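Local structure of diaminobutyrate-pyruvate transaminase and L-2,4-diaminobutyrate decarboxylase (Vibrio parahaemolyticus, 2QMA) at residues Y153-G166 and S332-F344. The protein probably acts as a pyridoxal-phosphate-dependent decarboxylase through this C-terminal domain, within a longer protein that also carries an aminotransferase domain. Numbering follows the deposited sequence.
Sequences YDLSEKADGIFTSG and SCGALLVNDKSNF
Strands 160-164 and 334-338 pair antiparallel, with Asp160, Ile162 and Thr164 in hydrogen-bonded pairs with Val338, Leu336 and Gly334; Val338 N bonds to Asp160 O (2.8 Å) and Thr164 N to Gly334 O (2.8 Å). In that last pair the return bond from Gly334 N to Thr164 O is weak, and a water bridges the same two atoms. At the other end Asn339 OD1 takes Ser156 N nearly along the C=O axis (2.9 Å, 170° at the hydrogen), while its ND2 binds the carbonyls of Glu314 and Ala316, so both ends of the amide are fixed. Beyond the strand ends Lys341 N bonds to Lys158 O. On one face of the sheet Leu337 CD1 meets Tyr153 CD2 (3.7 Å), and Cys333 SG lies at the edge of the Phe163 ring, in its plane, 3.9 Å from CE2. On the other, the Phe344 ring turns its edge to Gly161 N, and its CZ touches Ile162 CG1 (3.9 Å). Strand 160-164 is an outermost strand and 334-338 the one antiparallel strand of the seven-stranded sheet, order 1-7-6-5-4-2-3, as in the large domain of fold-type I pyridoxal-phosphate enzymes; Gly166 stands at the N-cap position of helix 167-187, near Lys325, the predicted cofactor lysine.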
ATOM      1  N   TYR A 153     -21.878   6.628  -6.488  1.00 16.31           N
ATOM      2  CA  TYR A 153     -22.402   5.254  -6.610  1.00 16.10           C
ATOM      3  C   TYR A 153     -23.836   5.147  -6.061  1.00 16.65           C
ATOM      4  O   TYR A 153     -24.391   4.035  -5.995  1.00 17.68           O
ATOM      5  CB  TYR A 153     -21.445   4.218  -5.955  1.00 16.60           C
ATOM      6  CG  TYR A 153     -20.193   4.000  -6.785  1.00 16.12           C
ATOM      7  CD1 TYR A 153     -20.201   3.154  -7.887  1.00 18.28           C
ATOM      8  CD2 TYR A 153     -19.008   4.680  -6.497  1.00 16.13           C
ATOM      9  CE1 TYR A 153     -19.071   3.000  -8.678  1.00 19.06           C
ATOM     10  CE2 TYR A 153     -17.868   4.525  -7.288  1.00 18.36           C
ATOM     11  CZ  TYR A 153     -17.907   3.698  -8.372  1.00 18.57           C
ATOM     12  OH  TYR A 153     -16.771   3.543  -9.165  1.00 20.79           O
ATOM     13  N   ASP A 154     -24.411   6.280  -5.643  1.00 15.65           N
ATOM     14  CA  ASP A 154     -25.834   6.348  -5.208  1.00 16.24           C
ATOM     15  C   ASP A 154     -26.126   5.469  -3.975  1.00 16.50           C
ATOM     16  O   ASP A 154     -27.203   4.884  -3.851  1.00 15.62           O
ATOM     17  CB  ASP A 154     -26.766   5.991  -6.385  1.00 16.10           C
ATOM     18  CG  ASP A 154     -26.691   6.997  -7.505  1.00 18.60           C
ATOM     19  OD1 ASP A 154     -26.808   8.205  -7.210  1.00 18.76           O
ATOM     20  OD2 ASP A 154     -26.485   6.604  -8.684  1.00 23.31           O
ATOM     21  N   LEU A 155     -25.162   5.377  -3.053  1.00 15.87           N
ATOM     22  CA  LEU A 155     -25.303   4.550  -1.871  1.00 17.39           C
ATOM     23  C   LEU A 155     -26.188   5.227  -0.822  1.00 18.88           C
ATOM     24  O   LEU A 155     -26.449   6.430  -0.925  1.00 20.61           O
ATOM     25  CB  LEU A 155     -23.914   4.224  -1.276  1.00 16.52           C
ATOM     26  CG  LEU A 155     -22.864   3.596  -2.225  1.00 17.48           C
ATOM     27  CD1 LEU A 155     -21.531   3.396  -1.496  1.00 16.06           C
ATOM     28  CD2 LEU A 155     -23.327   2.271  -2.823  1.00 19.27           C
ATOM     29  N   SER A 156     -26.668   4.448   0.155  1.00 21.64           N
ATOM     30  CA  SER A 156     -27.587   4.925   1.230  1.00 23.28           C
ATOM     31  C   SER A 156     -27.002   5.987   2.152  1.00 23.62           C
ATOM     32  O   SER A 156     -25.782   6.279   2.129  1.00 22.36           O
ATOM     33  CB  SER A 156     -28.117   3.746   2.115  1.00 25.30           C
ATOM     34  OG  SER A 156     -27.157   3.195   3.065  1.00 27.12           O
ATOM     35  N   GLU A 157     -27.876   6.540   3.002  1.00 23.60           N
ATOM     36  CA  GLU A 157     -27.464   7.535   3.991  1.00 23.76           C
ATOM     37  C   GLU A 157     -26.383   6.990   4.934  1.00 22.65           C
ATOM     38  O   GLU A 157     -25.550   7.736   5.429  1.00 21.99           O
ATOM     39  CB  GLU A 157     -28.666   8.044   4.780  1.00 25.09           C
ATOM     40  CG  GLU A 157     -29.596   8.899   3.910  1.00 30.44           C
ATOM     41  CD  GLU A 157     -30.534   9.775   4.716  1.00 37.12           C
ATOM     42  OE1 GLU A 157     -30.530   9.667   5.970  1.00 41.78           O
ATOM     43  OE2 GLU A 157     -31.258  10.580   4.095  1.00 38.56           O
ATOM     44  N   LYS A 158     -26.367   5.676   5.120  1.00 21.41           N
ATOM     45  CA  LYS A 158     -25.418   5.048   6.048  1.00 21.19           C
ATOM     46  C   LYS A 158     -24.055   4.672   5.464  1.00 20.10           C
ATOM     47  O   LYS A 158     -23.218   4.080   6.177  1.00 21.16           O
ATOM     48  CB  LYS A 158     -26.083   3.829   6.688  1.00 22.25           C
ATOM     49  CG  LYS A 158     -27.428   4.175   7.276  1.00 24.89           C
ATOM     50  CD  LYS A 158     -27.739   3.266   8.433  1.00 33.33           C
ATOM     51  CE  LYS A 158     -28.966   2.404   8.147  1.00 35.75           C
ATOM     52  NZ  LYS A 158     -29.443   1.807   9.425  1.00 38.57           N
ATOM     53  N   ALA A 159     -23.811   5.026   4.203  1.00 17.59           N
ATOM     54  CA  ALA A 159     -22.644   4.503   3.508  1.00 17.00           C
ATOM     55  C   ALA A 159     -21.353   5.174   4.007  1.00 16.62           C
ATOM     56  O   ALA A 159     -21.396   6.280   4.587  1.00 17.01           O
ATOM     57  CB  ALA A 159     -22.809   4.654   2.050  1.00 15.65           C
ATOM     58  N   ASP A 160     -20.230   4.493   3.811  1.00 16.34           N
ATOM     59  CA  ASP A 160     -18.907   5.056   4.124  1.00 16.61           C
ATOM     60  C   ASP A 160     -17.882   4.245   3.345  1.00 16.57           C
ATOM     61  O   ASP A 160     -18.253   3.340   2.595  1.00 15.86           O
ATOM     62  CB  ASP A 160     -18.648   5.043   5.647  1.00 16.79           C
ATOM     63  CG  ASP A 160     -17.538   6.003   6.088  1.00 21.51           C
ATOM     64  OD1 ASP A 160     -16.968   6.758   5.241  1.00 19.96           O
ATOM     65  OD2 ASP A 160     -17.273   5.994   7.326  1.00 22.39           O
ATOM     66  N   GLY A 161     -16.594   4.571   3.496  1.00 16.75           N
ATOM     67  CA  GLY A 161     -15.566   3.877   2.773  1.00 17.36           C
ATOM     68  C   GLY A 161     -14.224   4.190   3.396  1.00 18.77           C
ATOM     69  O   GLY A 161     -14.137   4.999   4.333  1.00 17.15           O
ATOM     70  N   ILE A 162     -13.181   3.551   2.883  1.00 19.03           N
ATOM     71  CA  ILE A 162     -11.815   3.910   3.234  1.00 21.38           C
ATOM     72  C   ILE A 162     -10.923   3.570   2.078  1.00 21.61           C
ATOM     73  O   ILE A 162     -11.154   2.582   1.360  1.00 24.03           O
ATOM     74  CB  ILE A 162     -11.174   3.070   4.345  1.00 22.64           C
ATOM     75  CG1 ILE A 162     -12.053   1.928   4.791  1.00 24.74           C
ATOM     76  CG2 ILE A 162     -10.285   3.960   5.355  1.00 23.91           C
ATOM     77  CD1 ILE A 162     -11.864   0.837   3.779  1.00 28.09           C
ATOM     78  N   PHE A 163      -9.827   4.299   1.976  1.00 20.84           N
ATOM     79  CA  PHE A 163      -8.886   4.044   0.910  1.00 20.00           C
ATOM     80  C   PHE A 163      -8.022   2.863   1.276  1.00 20.33           C
ATOM     81  O   PHE A 163      -7.686   2.684   2.437  1.00 21.06           O
ATOM     82  CB  PHE A 163      -8.031   5.282   0.635  1.00 19.54           C
ATOM     83  CG  PHE A 163      -8.611   6.187  -0.405  1.00 18.82           C
ATOM     84  CD1 PHE A 163      -9.784   6.909  -0.152  1.00 16.97           C
ATOM     85  CD2 PHE A 163      -7.988   6.293  -1.667  1.00 17.17           C
ATOM     86  CE1 PHE A 163     -10.315   7.771  -1.143  1.00 18.94           C
ATOM     87  CE2 PHE A 163      -8.487   7.170  -2.662  1.00 20.86           C
ATOM     88  CZ  PHE A 163      -9.659   7.892  -2.405  1.00 19.43           C
ATOM     89  N   THR A 164      -7.703   2.056   0.279  1.00 20.20           N
ATOM     90  CA  THR A 164      -6.927   0.835   0.451  1.00 21.26           C
ATOM     91  C   THR A 164      -5.745   0.868  -0.559  1.00 22.18           C
ATOM     92  O   THR A 164      -5.645   1.774  -1.398  1.00 21.39           O
ATOM     93  CB  THR A 164      -7.778  -0.418   0.123  1.00 20.86           C
ATOM     94  OG1 THR A 164      -8.090  -0.392  -1.279  1.00 21.83           O
ATOM     95  CG2 THR A 164      -9.052  -0.472   0.967  1.00 20.83           C
ATOM     96  N   SER A 165      -4.872  -0.126  -0.499  1.00 22.99           N
ATOM     97  CA  SER A 165      -3.795  -0.254  -1.494  1.00 23.33           C
ATOM     98  C   SER A 165      -4.244  -0.654  -2.921  1.00 23.97           C
ATOM     99  O   SER A 165      -3.447  -0.589  -3.868  1.00 23.31           O
ATOM    100  CB  SER A 165      -2.784  -1.252  -1.006  1.00 24.14           C
ATOM    101  OG  SER A 165      -3.397  -2.515  -0.990  1.00 24.30           O
ATOM    102  N   GLY A 166      -5.494  -1.066  -3.088  1.00 22.10           N
ATOM    103  CA  GLY A 166      -6.009  -1.319  -4.424  1.00 23.24           C
ATOM    104  C   GLY A 166      -6.966  -2.489  -4.407  1.00 22.92           C
ATOM    105  O   GLY A 166      -7.385  -2.912  -3.332  1.00 22.47           O
ATOM    106  N   SER A 332      -0.358   3.421  -5.458  1.00 15.32           N
ATOM    107  CA  SER A 332      -1.671   2.809  -5.174  1.00 16.95           C
ATOM    108  C   SER A 332      -2.755   3.856  -5.050  1.00 16.73           C
ATOM    109  O   SER A 332      -2.511   5.008  -4.624  1.00 15.93           O
ATOM    110  CB  SER A 332      -1.603   2.086  -3.822  1.00 15.87           C
ATOM    111  OG  SER A 332      -0.897   2.917  -2.878  1.00 19.12           O
ATOM    112  N   CYS A 333      -3.979   3.471  -5.395  1.00 16.63           N
ATOM    113  CA  CYS A 333      -5.101   4.379  -5.196  1.00 15.92           C
ATOM    114  C   CYS A 333      -6.323   3.497  -5.397  1.00 16.03           C
ATOM    115  O   CYS A 333      -6.717   3.244  -6.535  1.00 16.23           O
ATOM    116  CB  CYS A 333      -5.054   5.533  -6.197  1.00 15.57           C
ATOM    117  SG  CYS A 333      -6.102   6.954  -5.775  1.00 18.86           S
ATOM    118  N   GLY A 334      -6.883   2.993  -4.305  1.00 14.91           N
ATOM    119  CA  GLY A 334      -8.147   2.227  -4.397  1.00 14.65           C
ATOM    120  C   GLY A 334      -8.992   2.511  -3.167  1.00 14.27           C
ATOM    121  O   GLY A 334      -8.517   3.124  -2.226  1.00 13.57           O
ATOM    122  N   ALA A 335     -10.243   2.083  -3.153  1.00 13.66           N
ATOM    123  CA  ALA A 335     -11.062   2.246  -1.912  1.00 12.33           C
ATOM    124  C   ALA A 335     -12.037   1.102  -1.848  1.00 12.25           C
ATOM    125  O   ALA A 335     -12.320   0.463  -2.854  1.00 12.35           O
ATOM    126  CB  ALA A 335     -11.834   3.529  -1.939  1.00 13.46           C
ATOM    127  N   LEU A 336     -12.564   0.899  -0.667  1.00 12.46           N
ATOM    128  CA  LEU A 336     -13.652  -0.002  -0.463  1.00 12.67           C
ATOM    129  C   LEU A 336     -14.794   0.796   0.104  1.00 12.95           C
ATOM    130  O   LEU A 336     -14.654   1.423   1.168  1.00 12.27           O
ATOM    131  CB  LEU A 336     -13.256  -1.058   0.538  1.00 11.98           C
ATOM    132  CG  LEU A 336     -14.420  -2.068   0.740  1.00 16.87           C
ATOM    133  CD1 LEU A 336     -14.444  -3.113  -0.425  1.00 16.09           C
ATOM    134  CD2 LEU A 336     -14.323  -2.688   2.101  1.00 20.19           C
ATOM    135  N   LEU A 337     -15.942   0.738  -0.575  1.00 12.12           N
ATOM    136  CA  LEU A 337     -17.143   1.426  -0.092  1.00 12.73           C
ATOM    137  C   LEU A 337     -18.095   0.401   0.494  1.00 11.77           C
ATOM    138  O   LEU A 337     -18.169  -0.769   0.025  1.00 11.63           O
ATOM    139  CB  LEU A 337     -17.849   2.177  -1.229  1.00 11.43           C
ATOM    140  CG  LEU A 337     -16.936   3.077  -2.092  1.00 13.17           C
ATOM    141  CD1 LEU A 337     -17.795   3.689  -3.200  1.00 15.08           C
ATOM    142  CD2 LEU A 337     -16.257   4.189  -1.232  1.00 13.48           C
ATOM    143  N   VAL A 338     -18.807   0.826   1.519  1.00 11.34           N
ATOM    144  CA  VAL A 338     -19.853   0.003   2.089  1.00 13.00           C
ATOM    145  C   VAL A 338     -21.171   0.776   2.200  1.00 13.46           C
ATOM    146  O   VAL A 338     -21.175   1.993   2.454  1.00 12.01           O
ATOM    147  CB  VAL A 338     -19.480  -0.651   3.510  1.00 13.92           C
ATOM    148  CG1 VAL A 338     -18.211  -1.594   3.387  1.00 13.07           C
ATOM    149  CG2 VAL A 338     -19.377   0.393   4.619  1.00 12.98           C
ATOM    150  N   ASN A 339     -22.271   0.072   1.975  1.00 13.06           N
ATOM    151  CA  ASN A 339     -23.568   0.691   2.056  1.00 14.17           C
ATOM    152  C   ASN A 339     -23.989   0.993   3.490  1.00 14.30           C
ATOM    153  O   ASN A 339     -24.758   1.935   3.736  1.00 14.00           O
ATOM    154  CB  ASN A 339     -24.645  -0.157   1.337  1.00 15.50           C
ATOM    155  CG  ASN A 339     -25.296   0.598   0.174  1.00 18.86           C
ATOM    156  OD1 ASN A 339     -25.599   1.803   0.289  1.00 21.59           O
ATOM    157  ND2 ASN A 339     -25.540  -0.110  -0.951  1.00 18.69           N
ATOM    158  N   ASP A 340     -23.451   0.234   4.441  1.00 13.60           N
ATOM    159  CA  ASP A 340     -23.831   0.471   5.877  1.00 14.18           C
ATOM    160  C   ASP A 340     -22.561   0.481   6.712  1.00 13.55           C
ATOM    161  O   ASP A 340     -21.975  -0.567   6.976  1.00 14.72           O
ATOM    162  CB  ASP A 340     -24.772  -0.647   6.346  1.00 14.35           C
ATOM    163  CG  ASP A 340     -25.337  -0.396   7.724  1.00 16.41           C
ATOM    164  OD1 ASP A 340     -24.737   0.398   8.497  1.00 19.07           O
ATOM    165  OD2 ASP A 340     -26.381  -1.001   8.046  1.00 18.54           O
ATOM    166  N   LYS A 341     -22.106   1.662   7.069  1.00 12.77           N
ATOM    167  CA  LYS A 341     -20.868   1.804   7.851  1.00 13.60           C
ATOM    168  C   LYS A 341     -20.841   1.025   9.180  1.00 13.86           C
ATOM    169  O   LYS A 341     -19.748   0.770   9.731  1.00 13.48           O
ATOM    170  CB  LYS A 341     -20.557   3.282   8.091  1.00 12.63           C
ATOM    171  CG  LYS A 341     -21.532   3.957   9.040  1.00 15.73           C
ATOM    172  CD  LYS A 341     -21.204   5.420   8.992  1.00 20.58           C
ATOM    173  CE  LYS A 341     -22.327   6.250   9.528  1.00 25.98           C
ATOM    174  NZ  LYS A 341     -22.011   7.691   9.237  1.00 30.72           N
ATOM    175  N   SER A 342     -22.012   0.602   9.665  1.00 13.89           N
ATOM    176  CA  SER A 342     -22.045  -0.220  10.871  1.00 15.30           C
ATOM    177  C   SER A 342     -21.268  -1.538  10.649  1.00 14.87           C
ATOM    178  O   SER A 342     -20.734  -2.121  11.604  1.00 15.45           O
ATOM    179  CB  SER A 342     -23.478  -0.436  11.385  1.00 16.30           C
ATOM    180  OG  SER A 342     -24.054  -1.519  10.709  1.00 20.36           O
ATOM    181  N   ASN A 343     -21.175  -1.978   9.390  1.00 14.29           N
ATOM    182  CA  ASN A 343     -20.416  -3.150   9.067  1.00 14.98           C
ATOM    183  C   ASN A 343     -18.892  -3.026   9.324  1.00 14.29           C
ATOM    184  O   ASN A 343     -18.216  -4.037   9.492  1.00 14.64           O
ATOM    185  CB  ASN A 343     -20.711  -3.642   7.625  1.00 14.83           C
ATOM    186  CG  ASN A 343     -22.117  -4.238   7.462  1.00 16.27           C
ATOM    187  OD1 ASN A 343     -22.796  -4.035   6.433  1.00 19.87           O
ATOM    188  ND2 ASN A 343     -22.541  -4.980   8.441  1.00 12.40           N
ATOM    189  N   PHE A 344     -18.370  -1.803   9.343  1.00 14.03           N
ATOM    190  CA  PHE A 344     -16.970  -1.546   9.712  1.00 15.39           C
ATOM    191  C   PHE A 344     -16.668  -1.920  11.186  1.00 15.87           C
ATOM    192  O   PHE A 344     -15.502  -2.055  11.538  1.00 16.52           O
ATOM    193  CB  PHE A 344     -16.562  -0.069   9.430  1.00 15.29           C
ATOM    194  CG  PHE A 344     -16.289   0.230   7.983  1.00 16.42           C
ATOM    195  CD1 PHE A 344     -15.587  -0.679   7.198  1.00 18.09           C
ATOM    196  CD2 PHE A 344     -16.672   1.448   7.411  1.00 16.53           C
ATOM    197  CE1 PHE A 344     -15.297  -0.418   5.870  1.00 17.13           C
ATOM    198  CE2 PHE A 344     -16.387   1.722   6.070  1.00 17.93           C
ATOM    199  CZ  PHE A 344     -15.705   0.798   5.291  1.00 17.12           C
TER
HETATM  200  O   HOH W   1     -23.072   7.732   6.202  1.00 31.78           O
HETATM  201  O   HOH W   2     -27.599  -0.285  10.133  1.00 43.95           O
HETATM  202  O   HOH W   3      -5.065   4.169  -2.035  1.00 29.37           O